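Side-chain contacts in 11S globulin seed storage protein (Amaranthus hypochondriacus, PDB 3QAC), which probably serves as a nutrient reservoir of the seed, laid down as a hexamer of two-cupin subunits: residues A[315-318]-A[319-323]; A[141-144]-A[145-148]. One frame throughout, in Å; residues are numbered along the deposited sequence.

In the fold
Interactions 1 and 2 belong to different cupin domains of one chain and meet where those domains face each other, their centres about 12 Å apart. I317 and the helix residues L318 and L321 lie against the end of strand 138-142 and the residue after it, on A141, M142 and P143, so the strand that enters the turn of interaction 2 is also a floor for interaction 1. Interaction 1 is only partly buried: backbone hydrogen bonds hold it, leucines face inward and R319 and H320 are exposed. Interaction 2 is buried and depends more on side chains, a methionine on a histidine face and a valine against a proline, and it also reaches a second subunit.

Interaction 1 (A[315-318]-A[319-323]); sequences LPIL and RHLRL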
# COMPACT_ATOMS: atom_id res chain seq x y z
N LEU A 315 -20.18 -5.56 -6.32
CA LEU A 315 -19.82 -4.17 -6.60
C LEU A 315 -18.36 -4.12 -7.02
O LEU A 315 -17.46 -3.92 -6.18
CB LEU A 315 -20.09 -3.27 -5.39
CG LEU A 315 -20.17 -1.77 -5.67
CD1 LEU A 315 -20.79 -1.49 -7.02
CD2 LEU A 315 -20.95 -1.05 -4.59
N PRO A 316 -18.10 -4.33 -8.32
CA PRO A 316 -16.74 -4.53 -8.84
C PRO A 316 -15.81 -3.34 -8.59
O PRO A 316 -14.62 -3.55 -8.39
CB PRO A 316 -16.95 -4.77 -10.34
CG PRO A 316 -18.38 -5.28 -10.44
CD PRO A 316 -19.12 -4.49 -9.38
N ILE A 317 -16.35 -2.13 -8.59
CA ILE A 317 -15.55 -0.95 -8.32
C ILE A 317 -14.81 -1.11 -6.98
O ILE A 317 -13.71 -0.59 -6.80
CB ILE A 317 -16.41 0.33 -8.36
CG1 ILE A 317 -15.56 1.59 -8.29
CG2 ILE A 317 -17.43 0.34 -7.23
CD1 ILE A 317 -14.50 1.67 -9.34
N LEU A 318 -15.38 -1.87 -6.05
CA LEU A 318 -14.75 -2.03 -4.75
C LEU A 318 -13.40 -2.70 -4.89
O LEU A 318 -12.61 -2.73 -3.94
CB LEU A 318 -15.64 -2.82 -3.80
CG LEU A 318 -16.95 -2.12 -3.51
CD1 LEU A 318 -17.81 -2.94 -2.55
CD2 LEU A 318 -16.66 -0.73 -2.96
N ARG A 319 -13.13 -3.28 -6.06
CA ARG A 319 -11.82 -3.83 -6.33
C ARG A 319 -10.84 -2.65 -6.28
O ARG A 319 -9.71 -2.79 -5.83
CB ARG A 319 -11.79 -4.52 -7.70
CG ARG A 319 -10.75 -5.63 -7.87
CD ARG A 319 -11.40 -6.94 -8.37
NE ARG A 319 -12.56 -6.67 -9.22
CZ ARG A 319 -13.61 -7.48 -9.37
NH1 ARG A 319 -14.61 -7.11 -10.16
NH2 ARG A 319 -13.68 -8.65 -8.74
N HIS A 320 -11.29 -1.50 -6.74
CA HIS A 320 -10.42 -0.33 -6.75
C HIS A 320 -10.33 0.39 -5.40
O HIS A 320 -9.25 0.79 -4.97
CB HIS A 320 -10.79 0.64 -7.87
CG HIS A 320 -10.05 0.37 -9.14
ND1 HIS A 320 -8.76 0.83 -9.36
CD2 HIS A 320 -10.39 -0.34 -10.24
CE1 HIS A 320 -8.36 0.42 -10.55
NE2 HIS A 320 -9.33 -0.28 -11.11
N LEU A 321 -11.47 0.54 -4.73
CA LEU A 321 -11.49 1.20 -3.43
C LEU A 321 -10.88 0.35 -2.32
O LEU A 321 -10.42 0.89 -1.34
CB LEU A 321 -12.90 1.60 -3.05
CG LEU A 321 -13.70 2.40 -4.07
CD1 LEU A 321 -14.52 3.41 -3.28
CD2 LEU A 321 -12.79 3.09 -5.07
N ARG A 322 -10.89 -0.97 -2.49
CA ARG A 322 -10.46 -1.87 -1.43
C ARG A 322 -11.27 -1.61 -0.15
O ARG A 322 -10.73 -1.57 0.96
CB ARG A 322 -8.96 -1.72 -1.18
CG ARG A 322 -8.08 -2.05 -2.40
CD ARG A 322 -6.62 -1.69 -2.12
NE ARG A 322 -5.79 -1.71 -3.33
CZ ARG A 322 -4.52 -1.31 -3.38
NH1 ARG A 322 -3.91 -0.86 -2.28
NH2 ARG A 322 -3.85 -1.37 -4.53
N LEU A 323 -12.56 -1.40 -0.32
CA LEU A 323 -13.45 -1.38 0.82
C LEU A 323 -14.53 -2.40 0.56
O LEU A 323 -14.76 -2.82 -0.60
CB LEU A 323 -14.05 0.00 1.01
CG LEU A 323 -12.98 1.08 1.21
CD1 LEU A 323 -13.53 2.44 1.01
CD2 LEU A 323 -12.34 0.95 2.59
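I317 O is gripped by two backbone amides of the short helix 318-321. H320 N comes to 2.6 Å from I317 O, standing 44° out of the carbonyl plane and so not on a lone pair, while L321 N reaches I317 O at 3.3 Å, in the carbonyl plane. The shorter bond is the bent one, with 142° at its hydrogen. One residue further along, R322 N donates to L318 O at 2.9 Å, again from above the carbonyl plane, and R322 then leaves the helix with positive phi, turning the chain toward strand 324-330. This is the link between strands 305-310 and 324-330 of the second cupin domain: a type I turn from L315 to L318 that runs straight into one turn of helix. On the solvent side the R319 side chain folds back over the turn, its chain bent at chi2 and chi3, until R319 NH1 lies 3.3 Å from P316 CB, in an oblique approach to the guanidinium. E404 also touches R319. I317 sets CG1 anti to its backbone N (chi1 -171°), and this carries I317 CD1 toward H320, 4.1 Å from H320 CB, the two side chains crossing at about a right angle. The buried side belongs to the leucines. L318 CD2 lies 4.4 Å from L321 CB, and the L318 side chain also gathers round the L323 carbonyl, with L318 CB 3.3 Å from L323 O. Beneath them V310 and L73 take up L318, L73 also meets L323, and A141 packs against I317, L318 and L321. N168 ND2 donates a hydrogen bond to L321 O, tying the helix to a loop of the first cupin domain.

Interaction 2 (A[141-144]-A[145-148]); sequences AMPA and GVSH
A type II turn, P143 to V146, carries the chain from strand 138-142 to strand 147-151 in the first cupin domain, passing from one sheet of the barrel to the other. V146 N closes it with a weak bond to P143 O, 3.3 Å long though nearly straight, and G145 takes the positive phi of the third position. The V146 side chain points back toward 141-144, across the P143 ring: V146 CG2 lies 3.8 Å from P143 CB, and V146 CG1 comes 3.9 Å from M142 SD. M142 then bends at chi2 and chi3, both near +60°, bringing the end of its chain up to the H148 ring. M142 CE sits over one face of that ring, 3.8 Å from its centroid and 17° off the normal, a CH-pi contact; M142 SD, at 4.0 Å from the same centroid, is oblique. The ring is held from its edge as well, since H148 ND1 donates to V146 O at 2.9 Å, with that oxygen almost exactly in the ring plane. E72 touches both M142 and H148, and Y340 of the second subunit is hydrogen-bonded to G145 O. H148 ND1 donating its proton to V146 O and a methyl laid on the face should together restrict rotation of the imidazole, and the buried ND1 is satisfied by the carbonyl of V146, the last residue of the turn.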
# COMPACT_ATOMS: atom_id res chain seq x y z
N ALA A 141 -20.37 3.47 -3.81
CA ALA A 141 -18.92 3.68 -3.70
C ALA A 141 -18.47 4.91 -4.46
O ALA A 141 -18.68 4.99 -5.67
CB ALA A 141 -18.17 2.45 -4.20
N MET A 142 -17.85 5.85 -3.76
CA MET A 142 -17.24 7.03 -4.38
C MET A 142 -15.72 6.90 -4.45
O MET A 142 -15.05 6.93 -3.42
CB MET A 142 -17.57 8.29 -3.56
CG MET A 142 -17.27 9.58 -4.31
SD MET A 142 -18.29 9.74 -5.80
CE MET A 142 -19.93 9.62 -5.11
N PRO A 143 -15.17 6.75 -5.66
CA PRO A 143 -13.71 6.66 -5.80
C PRO A 143 -13.08 7.97 -5.39
O PRO A 143 -13.75 8.99 -5.45
CB PRO A 143 -13.51 6.45 -7.30
CG PRO A 143 -14.84 5.94 -7.81
CD PRO A 143 -15.87 6.59 -6.95
N ALA A 144 -11.82 7.92 -4.97
CA ALA A 144 -11.10 9.11 -4.54
C ALA A 144 -11.15 10.19 -5.61
O ALA A 144 -11.03 9.90 -6.79
CB ALA A 144 -9.68 8.76 -4.22
N GLY A 145 -11.36 11.43 -5.20
CA GLY A 145 -11.21 12.56 -6.09
C GLY A 145 -12.40 12.82 -7.01
O GLY A 145 -12.47 13.87 -7.64
N VAL A 146 -13.32 11.86 -7.11
CA VAL A 146 -14.47 12.04 -7.98
C VAL A 146 -15.46 13.10 -7.46
O VAL A 146 -16.03 12.99 -6.36
CB VAL A 146 -15.21 10.70 -8.28
CG1 VAL A 146 -16.49 10.96 -9.03
CG2 VAL A 146 -14.32 9.76 -9.07
N SER A 147 -15.64 14.13 -8.26
CA SER A 147 -16.54 15.21 -7.90
C SER A 147 -17.97 14.71 -8.00
O SER A 147 -18.31 13.91 -8.87
CB SER A 147 -16.32 16.38 -8.84
OG SER A 147 -16.55 15.96 -10.17
N HIS A 148 -18.83 15.19 -7.11
CA HIS A 148 -20.19 14.70 -7.11
C HIS A 148 -21.10 15.60 -6.32
O HIS A 148 -20.67 16.30 -5.39
CB HIS A 148 -20.25 13.29 -6.53
CG HIS A 148 -19.76 13.22 -5.12
ND1 HIS A 148 -18.42 13.11 -4.81
CD2 HIS A 148 -20.42 13.26 -3.94
CE1 HIS A 148 -18.28 13.10 -3.49
NE2 HIS A 148 -19.48 13.18 -2.94